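Local coordinates for holo-[acyl-carrier-protein] synthase (Helicobacter pylori, PDB 5XUK) that belongs to the 4'-phosphopantetheinyl transferase superfamily and, as a trimer, binds coenzyme A in pockets shared between neighbouring subunits, at residues A[18-23]-A[36-41]; A[44-49]-A[70-75]; A[52-55]-A[60-63]. All blocks are in the same frame, centred on the assembly; numbering follows the deposited sequence.

Contact 1. Residues A[18-23]-A[36-41]; sequences RFKMKF and CKDKSS
Asp38 OD1 is the polar atom to start from: a water donates to it at 2.7 Å, and the ammonium group of Lys20 faces it from across the contact. Asp38 sits in a type I' beta turn that runs from Cys36 to Lys39 and joins helix 30-36 to helix 40-56. Both inner residues of the turn, Lys37 and Asp38, have positive phi, and Lys39 N closes it on Cys36 O at 2.7 Å. Lys20, for its part, is the N-cap residue of helix 21-27, so the contact links two places where the chain is about to enter a helix.

The two backbones stay well apart, with Lys20 CA and Asp38 CA 10.7 Å from each other, and the side chains have to do the reaching. Lys20 leaves its backbone with CG trans to N (chi1 -179°), then bends at chi2 and again at chi4, which swings NZ toward the turn. The two side chains meet at about a right angle. Lys20 NZ stops 3.9 Å from Asp38 OD1, a long salt bridge. The water helps to fill in for the missing direct bond: it accepts from Lys20 NZ, weakly, at 3.2 Å, and donates a hydrogen bond to Asp38 OD1.

This is a surface contact, with both residues exposed and just 41 Å² buried between the segments, so solvent probably screens the attraction. Asp38 also touches a crystal neighbour, which may influence its pose. Beside the turn, Ser40 OG at the start of helix 40-56 bonds to Glu13, and Cys36 packs on Ile43. At the bridging water the path from Lys20 NZ to Asp38 OD1 bends sharply, to about 82°.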
loop_
_atom_site.group_PDB
_atom_site.type_symbol
_atom_site.label_atom_id
_atom_site.label_comp_id
_atom_site.label_asym_id
_atom_site.label_seq_id
_atom_site.Cartn_x
_atom_site.Cartn_y
_atom_site.Cartn_z
ATOM N N ARG A 18 1.487 -27.080 -7.859
ATOM C CA ARG A 18 2.880 -27.476 -8.086
ATOM C C ARG A 18 3.267 -28.421 -6.959
ATOM O O ARG A 18 3.956 -28.039 -6.006
ATOM C CB ARG A 18 3.799 -26.249 -8.124
ATOM C CG ARG A 18 5.250 -26.528 -8.499
ATOM C CD ARG A 18 5.378 -27.093 -9.908
ATOM N NE ARG A 18 5.209 -28.547 -9.950
ATOM C CZ ARG A 18 5.135 -29.279 -11.066
ATOM N NH1 ARG A 18 4.984 -30.597 -10.983
ATOM N NH2 ARG A 18 5.209 -28.707 -12.266
ATOM N N PHE A 19 2.796 -29.662 -7.085
ATOM C CA PHE A 19 2.851 -30.674 -6.021
ATOM C C PHE A 19 2.218 -30.173 -4.708
ATOM O O PHE A 19 2.607 -30.606 -3.622
ATOM C CB PHE A 19 4.291 -31.188 -5.799
ATOM C CG PHE A 19 4.830 -32.026 -6.937
ATOM C CD1 PHE A 19 4.149 -33.161 -7.375
ATOM C CD2 PHE A 19 6.032 -31.695 -7.558
ATOM C CE1 PHE A 19 4.644 -33.933 -8.416
ATOM C CE2 PHE A 19 6.533 -32.466 -8.597
ATOM C CZ PHE A 19 5.837 -33.586 -9.027
ATOM N N LYS A 20 1.227 -29.280 -4.832
ATOM C CA LYS A 20 0.507 -28.689 -3.692
ATOM C C LYS A 20 1.426 -28.354 -2.511
ATOM O O LYS A 20 1.875 -27.214 -2.363
ATOM C CB LYS A 20 -0.652 -29.613 -3.252
ATOM C CG LYS A 20 -1.512 -29.108 -2.087
ATOM C CD LYS A 20 -2.648 -28.209 -2.560
ATOM C CE LYS A 20 -3.689 -27.966 -1.475
ATOM N NZ LYS A 20 -3.248 -26.960 -0.474
ATOM N N MET A 21 1.707 -29.367 -1.696
ATOM C CA MET A 21 2.448 -29.203 -0.456
ATOM C C MET A 21 3.857 -28.644 -0.659
ATOM O O MET A 21 4.363 -27.903 0.185
ATOM C CB MET A 21 2.504 -30.545 0.298
ATOM C CG MET A 21 3.265 -31.664 -0.402
ATOM S SD MET A 21 2.871 -33.290 0.264
ATOM C CE MET A 21 1.248 -33.589 -0.442
ATOM N N LYS A 22 4.480 -28.988 -1.779
ATOM C CA LYS A 22 5.853 -28.569 -2.043
ATOM C C LYS A 22 5.933 -27.039 -2.060
ATOM O O LYS A 22 6.852 -26.457 -1.484
ATOM C CB LYS A 22 6.369 -29.180 -3.354
ATOM C CG LYS A 22 7.740 -29.836 -3.234
ATOM C CD LYS A 22 7.989 -30.845 -4.351
ATOM C CE LYS A 22 9.206 -31.715 -4.065
ATOM N NZ LYS A 22 9.515 -32.638 -5.194
ATOM N N PHE A 23 4.951 -26.391 -2.683
ATOM C CA PHE A 23 4.869 -24.928 -2.663
ATOM C C PHE A 23 4.535 -24.390 -1.274
ATOM O O PHE A 23 5.321 -23.639 -0.687
ATOM C CB PHE A 23 3.833 -24.424 -3.679
ATOM C CG PHE A 23 3.719 -22.916 -3.751
ATOM C CD1 PHE A 23 4.859 -22.115 -3.869
ATOM C CD2 PHE A 23 2.469 -22.300 -3.725
ATOM C CE1 PHE A 23 4.754 -20.735 -3.943
ATOM C CE2 PHE A 23 2.360 -20.916 -3.798
ATOM C CZ PHE A 23 3.504 -20.134 -3.909
ATOM N N CYS A 36 -5.043 -20.019 6.854
ATOM C CA CYS A 36 -5.521 -19.751 5.484
ATOM C C CYS A 36 -6.606 -20.668 4.995
ATOM O O CYS A 36 -7.204 -20.411 3.928
ATOM C CB CYS A 36 -4.356 -19.795 4.479
ATOM S SG CYS A 36 -3.034 -18.645 4.926
ATOM N N LYS A 37 -6.820 -21.775 5.714
ATOM C CA LYS A 37 -7.993 -22.640 5.519
ATOM C C LYS A 37 -8.181 -23.145 4.106
ATOM O O LYS A 37 -9.318 -23.230 3.631
ATOM C CB LYS A 37 -9.267 -21.895 5.924
ATOM C CG LYS A 37 -9.233 -21.297 7.322
ATOM C CD LYS A 37 -10.550 -20.599 7.646
ATOM C CE LYS A 37 -10.534 -19.979 9.037
ATOM N NZ LYS A 37 -11.910 -19.679 9.540
ATOM N N ASP A 38 -7.090 -23.475 3.423
ATOM C CA ASP A 38 -7.137 -23.826 1.991
ATOM C C ASP A 38 -7.533 -22.663 1.043
ATOM O O ASP A 38 -7.649 -22.886 -0.159
ATOM C CB ASP A 38 -8.117 -24.988 1.723
ATOM C CG ASP A 38 -7.582 -26.352 2.160
ATOM O OD1 ASP A 38 -6.432 -26.715 1.799
ATOM O OD2 ASP A 38 -8.354 -27.078 2.830
ATOM N N LYS A 39 -7.781 -21.455 1.547
ATOM C CA LYS A 39 -8.303 -20.400 0.662
ATOM C C LYS A 39 -7.167 -19.746 -0.120
ATOM O O LYS A 39 -6.271 -19.138 0.456
ATOM C CB LYS A 39 -9.114 -19.364 1.438
ATOM C CG LYS A 39 -10.387 -19.952 2.034
ATOM C CD LYS A 39 -11.295 -18.892 2.644
ATOM C CE LYS A 39 -10.815 -18.432 4.014
ATOM N NZ LYS A 39 -11.813 -17.546 4.686
ATOM N N SER A 40 -7.202 -19.890 -1.435
ATOM C CA SER A 40 -6.170 -19.286 -2.288
ATOM C C SER A 40 -5.927 -17.779 -2.046
ATOM O O SER A 40 -4.796 -17.321 -2.162
ATOM C CB SER A 40 -6.509 -19.515 -3.752
ATOM O OG SER A 40 -7.668 -18.776 -4.090
ATOM N N SER A 41 -6.971 -17.026 -1.700
ATOM C CA SER A 41 -6.846 -15.583 -1.514
ATOM C C SER A 41 -6.124 -15.251 -0.199
ATOM O O SER A 41 -5.359 -14.298 -0.130
ATOM C CB SER A 41 -8.233 -14.911 -1.572
ATOM O OG SER A 41 -9.143 -15.545 -0.673
HETATM O O HOH W 1 -3.966 -25.801 2.455
#

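Contact 2. Residues A[44-49]-A[70-75]; sequences AGFFAL and IKISKS. With COA (coenzyme A), chain B.
Ile72 CD1 lies 3.6 Å from Phe46 CB, and around this pair helix 40-56 settles on strand 70-74, which pairs with strand 80-84 in a two-stranded antiparallel sheet. The segment axes are 10.0 Å apart.

Phe46 directs its CB at the strand, with CG opposite its carbonyl carbon and beside N (chi1 -74°). Ile72 divides its branches between two helix residues one turn apart. Its chi1 of -55° sets CG1 trans to the carbonyl carbon and CG2 trans to N; a near-extended chi2 then sends CD1 to Phe46 CB and CG. CG2 sits over the middle of the Phe46 ring, 4.2 Å from the centroid and 11° off the normal: a CH-pi contact. Leu49 comes in end-on, its CD2 3.7 Å from Ile72 CG1. Leu49 also rests on Ala99 and Ile101 of strand 97-104, and Phe46 on Leu35 of helix 30-36.

Lys74 behaves differently. Its chain bends at chi2, chi3 and chi4 and curls back until NZ reaches the rim of the Phe46 ring, in plane, 3.9 Å from CZ; this is an edge approach, not a cation-pi one. Coenzyme A O9A, an oxygen on P3B, lies close to Lys74 CE (3.1 Å) and NZ (3.2 Å), and also borders the ring edge.

Phe46 thus brings its ring edge to the coenzyme A pocket, with Ile72 and Leu49 packed behind it; Lys74 lines the pocket too, and probably offsets the phosphate's negative charge.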
loop_
_atom_site.group_PDB
_atom_site.type_symbol
_atom_site.label_atom_id
_atom_site.label_comp_id
_atom_site.label_asym_id
_atom_site.label_seq_id
_atom_site.Cartn_x
_atom_site.Cartn_y
_atom_site.Cartn_z
ATOM N N ALA A 44 -2.326 -16.356 -0.994
ATOM C CA ALA A 44 -1.797 -15.163 -1.684
ATOM C C ALA A 44 -1.457 -14.040 -0.702
ATOM O O ALA A 44 -0.370 -13.496 -0.762
ATOM C CB ALA A 44 -2.775 -14.691 -2.735
ATOM N N GLY A 45 -2.340 -13.781 0.263
ATOM C CA GLY A 45 -2.149 -12.726 1.248
ATOM C C GLY A 45 -0.992 -12.893 2.198
ATOM O O GLY A 45 -0.257 -11.931 2.461
ATOM N N PHE A 46 -0.824 -14.103 2.744
ATOM C CA PHE A 46 0.312 -14.389 3.619
ATOM C C PHE A 46 1.590 -14.337 2.811
ATOM O O PHE A 46 2.604 -13.853 3.276
ATOM C CB PHE A 46 0.175 -15.761 4.317
ATOM C CG PHE A 46 -0.839 -15.786 5.438
ATOM C CD1 PHE A 46 -1.826 -14.793 5.558
ATOM C CD2 PHE A 46 -0.835 -16.833 6.362
ATOM C CE1 PHE A 46 -2.756 -14.826 6.594
ATOM C CE2 PHE A 46 -1.770 -16.878 7.390
ATOM C CZ PHE A 46 -2.734 -15.876 7.507
ATOM N N PHE A 47 1.546 -14.828 1.597
ATOM C CA PHE A 47 2.702 -14.727 0.723
ATOM C C PHE A 47 3.084 -13.254 0.530
ATOM O O PHE A 47 4.245 -12.886 0.676
ATOM C CB PHE A 47 2.391 -15.353 -0.630
ATOM C CG PHE A 47 3.588 -15.458 -1.529
ATOM C CD1 PHE A 47 4.438 -16.558 -1.446
ATOM C CD2 PHE A 47 3.880 -14.445 -2.449
ATOM C CE1 PHE A 47 5.552 -16.650 -2.266
ATOM C CE2 PHE A 47 4.998 -14.535 -3.277
ATOM C CZ PHE A 47 5.831 -15.640 -3.187
ATOM N N ALA A 48 2.085 -12.412 0.245
ATOM C CA ALA A 48 2.322 -11.004 -0.037
ATOM C C ALA A 48 2.882 -10.338 1.215
ATOM O O ALA A 48 3.812 -9.518 1.149
ATOM C CB ALA A 48 1.034 -10.334 -0.511
ATOM N N LEU A 49 2.364 -10.737 2.369
ATOM C CA LEU A 49 2.814 -10.158 3.634
ATOM C C LEU A 49 4.245 -10.534 3.972
ATOM O O LEU A 49 4.950 -9.763 4.616
ATOM C CB LEU A 49 1.876 -10.597 4.768
ATOM C CG LEU A 49 2.214 -10.162 6.187
ATOM C CD1 LEU A 49 2.270 -8.658 6.230
ATOM C CD2 LEU A 49 1.173 -10.688 7.168
ATOM N N ILE A 70 9.622 -15.738 9.174
ATOM C CA ILE A 70 8.568 -14.762 9.405
ATOM C C ILE A 70 7.325 -15.520 9.849
ATOM O O ILE A 70 6.772 -16.334 9.078
ATOM C CB ILE A 70 8.249 -13.948 8.138
ATOM C CG1 ILE A 70 9.511 -13.273 7.578
ATOM C CG2 ILE A 70 7.206 -12.890 8.438
ATOM C CD1 ILE A 70 9.472 -13.127 6.072
ATOM N N LYS A 71 6.906 -15.276 11.087
ATOM C CA LYS A 71 5.706 -15.918 11.619
ATOM C C LYS A 71 4.528 -14.956 11.566
ATOM O O LYS A 71 4.576 -13.907 12.192
ATOM C CB LYS A 71 5.926 -16.377 13.060
ATOM C CG LYS A 71 4.688 -16.989 13.722
ATOM C CD LYS A 71 4.983 -17.418 15.163
ATOM C CE LYS A 71 3.871 -17.057 16.146
ATOM N NZ LYS A 71 4.437 -16.743 17.495
ATOM N N ILE A 72 3.483 -15.319 10.818
ATOM C CA ILE A 72 2.214 -14.594 10.838
ATOM C C ILE A 72 1.224 -15.301 11.782
ATOM O O ILE A 72 1.092 -16.519 11.734
ATOM C CB ILE A 72 1.550 -14.538 9.443
ATOM C CG1 ILE A 72 2.499 -13.946 8.387
ATOM C CG2 ILE A 72 0.255 -13.718 9.509
ATOM C CD1 ILE A 72 2.145 -14.393 6.982
ATOM N N SER A 73 0.539 -14.526 12.622
ATOM C CA SER A 73 -0.579 -14.997 13.441
ATOM C C SER A 73 -1.702 -13.961 13.416
ATOM O O SER A 73 -1.546 -12.878 12.843
ATOM C CB SER A 73 -0.133 -15.243 14.883
ATOM O OG SER A 73 0.432 -14.076 15.465
ATOM N N LYS A 74 -2.829 -14.302 14.042
ATOM C CA LYS A 74 -4.020 -13.463 14.037
ATOM C C LYS A 74 -4.439 -13.053 15.443
ATOM O O LYS A 74 -4.375 -13.851 16.375
ATOM C CB LYS A 74 -5.191 -14.205 13.399
ATOM C CG LYS A 74 -5.069 -14.507 11.913
ATOM C CD LYS A 74 -4.755 -13.270 11.070
ATOM C CE LYS A 74 -5.444 -13.300 9.717
ATOM N NZ LYS A 74 -5.916 -14.660 9.325
ATOM N N SER A 75 -4.890 -11.807 15.578
ATOM C CA SER A 75 -5.472 -11.313 16.814
ATOM C C SER A 75 -6.846 -11.966 16.997
ATOM O O SER A 75 -7.362 -12.612 16.075
ATOM C CB SER A 75 -5.606 -9.784 16.763
ATOM O OG SER A 75 -6.759 -9.392 16.025
HETATM N N1A COA B . -7.745 -5.587 11.975
HETATM C C2A COA B . -6.833 -5.569 10.979
HETATM N N3A COA B . -6.943 -6.337 9.881
HETATM C C4A COA B . -7.977 -7.183 9.739
HETATM C C5A COA B . -9.003 -7.255 10.787
HETATM C C6A COA B . -8.832 -6.377 11.958
HETATM N N6A COA B . -9.732 -6.369 12.976
HETATM N N7A COA B . -9.899 -8.171 10.385
HETATM C C8A COA B . -9.508 -8.650 9.172
HETATM N N9A COA B . -8.343 -8.054 8.803
HETATM C C1B COA B . -7.583 -8.329 7.579
HETATM C C2B COA B . -7.289 -9.830 7.486
HETATM O O2B COA B . -5.903 -10.098 7.272
HETATM C C3B COA B . -8.076 -10.315 6.292
HETATM O O3B COA B . -7.382 -11.259 5.481
HETATM P P3B COA B . -7.249 -12.828 5.883
HETATM O O7A COA B . -8.538 -13.144 6.615
HETATM O O8A COA B . -7.183 -13.547 4.561
HETATM O O9A COA B . -5.982 -12.829 6.719
HETATM C C4B COA B . -8.287 -9.038 5.519
HETATM O O4B COA B . -8.380 -7.972 6.461
HETATM C C5B COA B . -9.515 -9.096 4.642
HETATM O O5B COA B . -9.091 -8.447 3.465
HETATM P P1A COA B . -10.054 -7.536 2.609
HETATM O O1A COA B . -10.780 -8.554 1.755
HETATM O O2A COA B . -9.321 -6.376 1.981
HETATM O O3A COA B . -10.928 -6.885 3.762
HETATM P P2A COA B . -12.380 -6.295 3.436
HETATM O O4A COA B . -12.237 -4.922 2.791
HETATM O O5A COA B . -13.160 -7.381 2.718
HETATM O O6A COA B . -12.936 -6.160 4.953
HETATM C CBP COA B . -12.906 -5.664 7.357
HETATM C CCP COA B . -12.104 -6.102 6.128
HETATM C CDP COA B . -12.618 -6.584 8.533
HETATM C CEP COA B . -12.496 -4.249 7.745
HETATM C CAP COA B . -14.405 -5.751 7.012
HETATM O OAP COA B . -14.851 -7.103 7.163
HETATM C C9P COA B . -15.290 -4.874 7.846
HETATM O O9P COA B . -15.141 -4.798 9.056
HETATM N N8P COA B . -16.239 -4.225 7.169
#

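Contact 3. Residues A[52-55]-A[60-63]; sequences ACSK and GIGK. With COA (coenzyme A), chain C.
Ser54 and Gly60 are joined by the backbone hydrogen bond that folds the loop after helix 40-56 back onto the helix's last turns. This return of the chain builds one lip of a coenzyme A site at a subunit boundary, whose other side, with Ser42, Ser102 and His103, comes from the third subunit.

Among the protein's own hydrogen bonds, Gly60 N donates to Ser54 O at 3.0 Å and is fairly straight, 154° at the hydrogen. The donor stands well above the carbonyl plane, not on a lone pair. The hydroxyl of Ser54 turns back to its own helix and bonds to Glu51 O; its chi1 of 63° puts OG between the backbone N and carbonyl carbon.

Nonpolar contact comes from Ile61, whose CD1 lies against Ser54 CB at 3.6 Å. Ser54 CB also presses on the peptide of Gly60, 3.3 Å from its carbonyl carbon, so the loop is seated directly on the serine. Ile61 also packs on Phe67, and Ser54 on Leu65.

The ligand is held from both segments. Ile61 N donates to O9P of coenzyme A at 2.7 Å, bent to 138°. Lys55, extended beyond CG, runs alongside the nucleotide: CB lies against C2A and N3A of the adenine, CE passes the ribose oxygen O4B at 3.3 Å, and the ammonium reaches the diphosphate. That buried charge is well provided for, since besides coenzyme A it has Asp5 as a salt-bridge partner and the carbonyls of Ile4 and of Ile101 of the third subunit. The bond from Lys55 NZ to the phosphate oxygen O2A measures 3.0 Å.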
loop_
_atom_site.group_PDB
_atom_site.type_symbol
_atom_site.label_atom_id
_atom_site.label_comp_id
_atom_site.label_asym_id
_atom_site.label_seq_id
_atom_site.Cartn_x
_atom_site.Cartn_y
_atom_site.Cartn_z
ATOM N N ALA A 52 6.427 -8.558 1.682
ATOM C CA ALA A 52 6.396 -7.151 2.091
ATOM C C ALA A 52 7.279 -6.913 3.297
ATOM O O ALA A 52 7.878 -5.837 3.451
ATOM C CB ALA A 52 4.965 -6.725 2.399
ATOM N N CYS A 53 7.311 -7.907 4.184
ATOM C CA CYS A 53 8.174 -7.884 5.363
ATOM C C CYS A 53 9.659 -7.914 4.993
ATOM O O CYS A 53 10.481 -7.274 5.662
ATOM C CB CYS A 53 7.899 -9.097 6.252
ATOM S SG CYS A 53 8.692 -8.949 7.867
ATOM N N SER A 54 9.994 -8.695 3.966
ATOM C CA SER A 54 11.381 -8.841 3.547
ATOM C C SER A 54 11.853 -7.558 2.870
ATOM O O SER A 54 12.996 -7.160 3.055
ATOM C CB SER A 54 11.581 -10.055 2.647
ATOM O OG SER A 54 10.874 -9.995 1.404
ATOM N N LYS A 55 10.956 -6.897 2.134
ATOM C CA LYS A 55 11.258 -5.602 1.515
ATOM C C LYS A 55 11.360 -4.484 2.544
ATOM O O LYS A 55 12.138 -3.551 2.370
ATOM C CB LYS A 55 10.194 -5.216 0.500
ATOM C CG LYS A 55 10.100 -6.099 -0.724
ATOM C CD LYS A 55 9.144 -5.457 -1.707
ATOM C CE LYS A 55 8.916 -6.336 -2.904
ATOM N NZ LYS A 55 7.854 -5.739 -3.731
ATOM N N GLY A 60 14.918 -8.604 1.211
ATOM C CA GLY A 60 14.189 -9.580 0.382
ATOM C C GLY A 60 14.250 -10.985 0.990
ATOM O O GLY A 60 14.771 -11.180 2.095
ATOM N N ILE A 61 13.695 -11.967 0.293
ATOM C CA ILE A 61 13.757 -13.337 0.768
ATOM C C ILE A 61 14.989 -13.959 0.148
ATOM O O ILE A 61 14.991 -14.291 -1.031
ATOM C CB ILE A 61 12.515 -14.157 0.379
ATOM C CG1 ILE A 61 11.251 -13.553 1.008
ATOM C CG2 ILE A 61 12.695 -15.610 0.799
ATOM C CD1 ILE A 61 11.202 -13.630 2.513
ATOM N N GLY A 62 16.043 -14.081 0.945
ATOM C CA GLY A 62 17.284 -14.711 0.502
ATOM C C GLY A 62 17.826 -15.601 1.598
ATOM O O GLY A 62 17.074 -16.371 2.193
ATOM N N LYS A 63 19.124 -15.482 1.875
ATOM C CA LYS A 63 19.760 -16.243 2.954
ATOM C C LYS A 63 20.026 -15.395 4.205
ATOM O O LYS A 63 20.731 -15.833 5.112
ATOM C CB LYS A 63 21.051 -16.923 2.465
ATOM C CG LYS A 63 20.864 -18.371 2.021
ATOM C CD LYS A 63 22.189 -19.117 1.929
ATOM C CE LYS A 63 23.071 -18.605 0.792
ATOM N NZ LYS A 63 24.440 -19.198 0.819
HETATM N N1A COA C . 14.599 -4.620 -0.351
HETATM C C2A COA C . 13.524 -3.863 -0.657
HETATM N N3A COA C . 12.937 -3.889 -1.867
HETATM C C4A COA C . 13.422 -4.674 -2.844
HETATM C C5A COA C . 14.592 -5.522 -2.579
HETATM C C6A COA C . 15.179 -5.457 -1.229
HETATM N N6A COA C . 16.258 -6.209 -0.888
HETATM N N7A COA C . 14.850 -6.185 -3.718
HETATM C C8A COA C . 13.924 -5.821 -4.646
HETATM N N9A COA C . 13.079 -4.902 -4.108
HETATM C C1B COA C . 11.970 -4.237 -4.802
HETATM C C2B COA C . 12.492 -3.573 -6.081
HETATM O O2B COA C . 12.117 -2.198 -6.167
HETATM C C3B COA C . 11.848 -4.333 -7.215
HETATM O O3B COA C . 11.409 -3.512 -8.293
HETATM P P3B COA C . 12.427 -2.928 -9.419
HETATM O O7A COA C . 13.490 -3.999 -9.563
HETATM O O8A COA C . 11.585 -2.824 -10.664
HETATM O O9A COA C . 12.870 -1.619 -8.789
HETATM C C4B COA C . 10.656 -4.958 -6.534
HETATM O O4B COA C . 11.019 -5.221 -5.181
HETATM C C5B COA C . 10.196 -6.217 -7.227
HETATM O O5B COA C . 8.791 -6.112 -7.167
HETATM P P1A COA C . 7.858 -7.369 -6.973
HETATM O O1A COA C . 7.732 -7.895 -8.388
HETATM O O2A COA C . 6.633 -7.042 -6.154
HETATM O O3A COA C . 8.762 -8.250 -6.011
HETATM P P2A COA C . 8.541 -9.832 -5.922
HETATM O O4A COA C . 7.339 -10.127 -5.035
HETATM O O5A COA C . 8.575 -10.375 -7.339
HETATM O O6A COA C . 9.920 -10.230 -5.170
HETATM C CBP COA C . 11.778 -10.064 -3.574
HETATM C CCP COA C . 10.728 -9.318 -4.403
HETATM C CDP COA C . 13.143 -9.415 -3.741
HETATM C CEP COA C . 11.394 -9.998 -2.102
HETATM C CAP COA C . 11.852 -11.516 -4.081
HETATM O OAP COA C . 12.683 -11.572 -5.245
HETATM C C9P COA C . 12.382 -12.500 -3.084
HETATM O O9P COA C . 13.364 -12.243 -2.405
HETATM N N8P COA C . 11.717 -13.657 -3.025
#

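Overall arrangement
Helix 40-56 ties all three contacts together: contact 1 lies at the turn leading into it, contact 2 at its middle and contact 3 at its end. Contact 1 is a surface pairing of charges, water-mediated and small. Contacts 2 and 3 are buried, the former mainly apolar side chains, with one lysine at the ligand end, the latter mostly backbone and serine against a loop. Each of these two also borders coenzyme A, but a different molecule, so one subunit contributes opposite sides of two sites. The contacts meet as well: Cys36 of contact 1 packs on Phe46 of contact 2, and Ile70 of contact 2 touches Ile61 of contact 3, with their CD1 atoms 4.0 Å apart.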